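Angiopoietin-related protein 6 (Homo sapiens, PDB 6Y43) is a secreted angiopoietin-like protein, probably a growth factor, whose fibrinogen-like globe domain, here with a bound calcium ion, probably binds partner molecules. Local coordinates at residues Glu14-Gly19 with Cys39-Glu44. Numbering follows the deposited sequence.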
ATOM      1  N   GLU A  14     -15.593   3.102   9.784  1.00 19.30           N
ATOM      2  CA  GLU A  14     -16.430   3.336  10.961  1.00 16.44           C
ATOM      3  C   GLU A  14     -16.360   4.799  11.410  1.00 18.25           C
ATOM      4  O   GLU A  14     -17.387   5.414  11.729  1.00 19.82           O
ATOM      5  CB  GLU A  14     -16.020   2.389  12.090  1.00 18.68           C
ATOM      6  CG  GLU A  14     -16.867   2.606  13.335  1.00 22.52           C
ATOM      7  CD  GLU A  14     -16.500   1.707  14.476  1.00 23.61           C
ATOM      8  OE1 GLU A  14     -15.293   1.533  14.746  1.00 24.98           O
ATOM      9  OE2 GLU A  14     -17.434   1.174  15.108  1.00 39.54           O
ATOM     10  N   ALA A  15     -15.162   5.390  11.407  1.00 14.70           N
ATOM     11  CA  ALA A  15     -15.030   6.805  11.722  1.00 15.69           C
ATOM     12  C   ALA A  15     -15.827   7.670  10.742  1.00 17.32           C
ATOM     13  O   ALA A  15     -16.526   8.609  11.145  1.00 18.36           O
ATOM     14  CB  ALA A  15     -13.556   7.187  11.702  1.00 14.11           C
ATOM     15  N   ARG A  16     -15.727   7.365   9.450  1.00 17.14           N
ATOM     16  CA  ARG A  16     -16.449   8.128   8.440  1.00 16.62           C
ATOM     17  C   ARG A  16     -17.951   8.068   8.673  1.00 18.73           C
ATOM     18  O   ARG A  16     -18.637   9.097   8.646  1.00 23.03           O
ATOM     19  CB  ARG A  16     -16.097   7.596   7.055  1.00 16.74           C
ATOM     20  CG  ARG A  16     -16.854   8.282   5.945  1.00 22.53           C
ATOM     21  CD  ARG A  16     -16.429   9.736   5.809  1.00 22.95           C
ATOM     22  NE  ARG A  16     -17.260  10.423   4.826  1.00 27.99           N
ATOM     23  CZ  ARG A  16     -18.475  10.896   5.083  1.00 34.68           C
ATOM     24  NH1 ARG A  16     -19.004  10.763   6.296  1.00 32.47           N
ATOM     25  NH2 ARG A  16     -19.173  11.491   4.124  1.00 33.68           N
ATOM     26  N   GLN A  17     -18.482   6.869   8.898  1.00 21.94           N
ATOM     27  CA  GLN A  17     -19.916   6.723   9.114  1.00 24.96           C
ATOM     28  C   GLN A  17     -20.380   7.439  10.377  1.00 28.01           C
ATOM     29  O   GLN A  17     -21.572   7.740  10.512  1.00 26.02           O
ATOM     30  CB  GLN A  17     -20.288   5.247   9.211  1.00 26.47           C
ATOM     31  CG  GLN A  17     -19.793   4.351   8.097  1.00 32.63           C
ATOM     32  CD  GLN A  17     -20.062   2.884   8.408  1.00 31.95           C
ATOM     33  OE1 GLN A  17     -20.752   2.570   9.379  1.00 43.93           O
ATOM     34  NE2 GLN A  17     -19.497   1.982   7.608  1.00 37.72           N
ATOM     35  N   ALA A  18     -19.476   7.693  11.321  1.00 23.78           N
ATOM     36  CA  ALA A  18     -19.820   8.450  12.516  1.00 25.13           C
ATOM     37  C   ALA A  18     -19.787   9.955  12.283  1.00 28.01           C
ATOM     38  O   ALA A  18     -20.049  10.717  13.222  1.00 29.46           O
ATOM     39  CB  ALA A  18     -18.871   8.077  13.667  1.00 22.15           C
ATOM     40  N   GLY A  19     -19.476  10.400  11.068  1.00 25.56           N
ATOM     41  CA  GLY A  19     -19.507  11.802  10.731  1.00 21.96           C
ATOM     42  C   GLY A  19     -18.170  12.500  10.712  1.00 25.64           C
ATOM     43  O   GLY A  19     -18.138  13.732  10.717  1.00 23.92           O
ATOM     44  N   CYS A  39      -6.454   8.295   7.491  1.00  8.73           N
ATOM     45  CA  CYS A  39      -7.729   7.973   6.857  1.00  8.87           C
ATOM     46  C   CYS A  39      -7.999   8.992   5.763  1.00 11.65           C
ATOM     47  O   CYS A  39      -7.984  10.201   6.030  1.00 10.10           O
ATOM     48  CB  CYS A  39      -8.905   8.039   7.841  1.00 10.94           C
ATOM     49  SG  CYS A  39      -8.960   6.900   9.201  1.00 11.17           S
ATOM     50  N   GLU A  40      -8.232   8.504   4.539  1.00 11.18           N
ATOM     51  CA  GLU A  40      -8.723   9.319   3.429  1.00  8.94           C
ATOM     52  C   GLU A  40     -10.250   9.312   3.517  1.00  9.73           C
ATOM     53  O   GLU A  40     -10.896   8.286   3.273  1.00 10.14           O
ATOM     54  CB  GLU A  40      -8.218   8.778   2.090  1.00 11.84           C
ATOM     55  CG  GLU A  40      -8.937   9.379   0.897  1.00 11.52           C
ATOM     56  CD  GLU A  40      -8.789  10.871   0.852  1.00 16.78           C
ATOM     57  OE1 GLU A  40      -7.640  11.361   0.820  1.00 16.68           O
ATOM     58  OE2 GLU A  40      -9.831  11.549   0.826  1.00 16.47           O
ATOM     59  N   GLN A  41     -10.831  10.440   3.909  1.00 12.62           N
ATOM     60  CA  GLN A  41     -12.255  10.476   4.207  1.00 13.27           C
ATOM     61  C   GLN A  41     -13.106  11.153   3.141  1.00 16.22           C
ATOM     62  O   GLN A  41     -14.311  11.304   3.352  1.00 16.62           O
ATOM     63  CB  GLN A  41     -12.503  11.185   5.544  1.00 10.74           C
ATOM     64  CG  GLN A  41     -11.826  10.518   6.719  1.00 11.34           C
ATOM     65  CD  GLN A  41     -12.376   9.148   7.039  1.00 12.21           C
ATOM     66  OE1 GLN A  41     -12.561   8.308   6.163  1.00 16.06           O
ATOM     67  NE2 GLN A  41     -12.606   8.896   8.319  1.00 15.24           N
ATOM     68  N   GLN A  42     -12.531  11.573   2.028  1.00 13.11           N
ATOM     69  CA  GLN A  42     -13.312  12.227   0.974  1.00 12.41           C
ATOM     70  C   GLN A  42     -13.334  11.449  -0.329  1.00 17.35           C
ATOM     71  O   GLN A  42     -14.397  11.301  -0.938  1.00 17.42           O
ATOM     72  CB  GLN A  42     -12.761  13.632   0.713  1.00 17.92           C
ATOM     73  CG  GLN A  42     -13.088  14.619   1.784  1.00 16.99           C
ATOM     74  CD  GLN A  42     -14.572  14.938   1.847  1.00 27.75           C
ATOM     75  OE1 GLN A  42     -15.184  15.329   0.847  1.00 28.54           O
ATOM     76  NE2 GLN A  42     -15.166  14.746   3.021  1.00 25.91           N
ATOM     77  N   LEU A  43     -12.200  10.924  -0.769  1.00 14.76           N
ATOM     78  CA  LEU A  43     -12.166  10.256  -2.068  1.00 15.83           C
ATOM     79  C   LEU A  43     -13.023   8.995  -2.082  1.00 17.95           C
ATOM     80  O   LEU A  43     -12.928   8.138  -1.194  1.00 13.83           O
ATOM     81  CB  LEU A  43     -10.717   9.941  -2.440  1.00 17.36           C
ATOM     82  CG  LEU A  43     -10.428   9.280  -3.788  1.00 28.73           C
ATOM     83  CD1 LEU A  43      -9.117   9.812  -4.345  1.00 35.06           C
ATOM     84  CD2 LEU A  43     -10.371   7.790  -3.594  1.00 29.58           C
ATOM     85  N   GLU A  44     -13.859   8.887  -3.118  1.00 19.68           N
ATOM     86  CA  GLU A  44     -14.725   7.733  -3.354  1.00 20.42           C
ATOM     87  C   GLU A  44     -15.474   7.327  -2.093  1.00 20.89           C
ATOM     88  O   GLU A  44     -15.499   6.163  -1.686  1.00 25.52           O
ATOM     89  CB  GLU A  44     -13.919   6.569  -3.913  1.00 25.11           C
ATOM     90  CG  GLU A  44     -13.620   6.762  -5.365  1.00 25.59           C
ATOM     91  CD  GLU A  44     -12.864   5.600  -5.953  1.00 26.61           C
ATOM     92  OE1 GLU A  44     -13.215   4.458  -5.622  1.00 28.09           O
ATOM     93  OE2 GLU A  44     -11.908   5.834  -6.720  1.00 25.20           O
TER
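Ala15 and Arg16 pack against the buried side chain of Gln41 in a small helix-to-turn contact at the N-terminal edge of the fibrinogen C-terminal globe, where helix 12-17 lies beside the turn that follows strand 33-40. Close by, the disulfide between Cys39 and Cys12 joins the end of that strand to the start of the helix. The Gln41 side chain reaches from the turn to the helix. Its chain bends at chi2 (-66°), which brings the amide against the helix; NE2 comes 3.9 Å from Ala15 CB, and OE1 lies 3.7 Å from Arg16 CB. A buried amide needs polar partners: OE1 accepts a hydrogen bond from Gly47 N, and NE2 makes a weak one to Cys12 O in the first turn of the helix. The small methyl of Ala15 also touches Trp9 and Tyr26, so a short side chain suits this face. Cutting Gln41 back to an alanine is likely to open a gap beside Ala15 and Arg16 and to leave Gly47 N and Cys12 O without these bonds. Just past the helix, Gly19 closes a Schellman motif with positive phi, where a CB would jam against Ala18 O. At the strand's end, Glu40 OE2 accepts from Gln42 N, at 3.0 Å, and Leu43 N, at 2.9 Å, the donors arriving from opposite faces of the carboxylate plane. Arg16 suits the partly exposed rim: with CG anti to the backbone N (chi1 177°), its aliphatic part runs along Gln41 and carries the charged end beyond, the guanidinium plane 84° from the amide and CD 3.6 Å from Gln41 O.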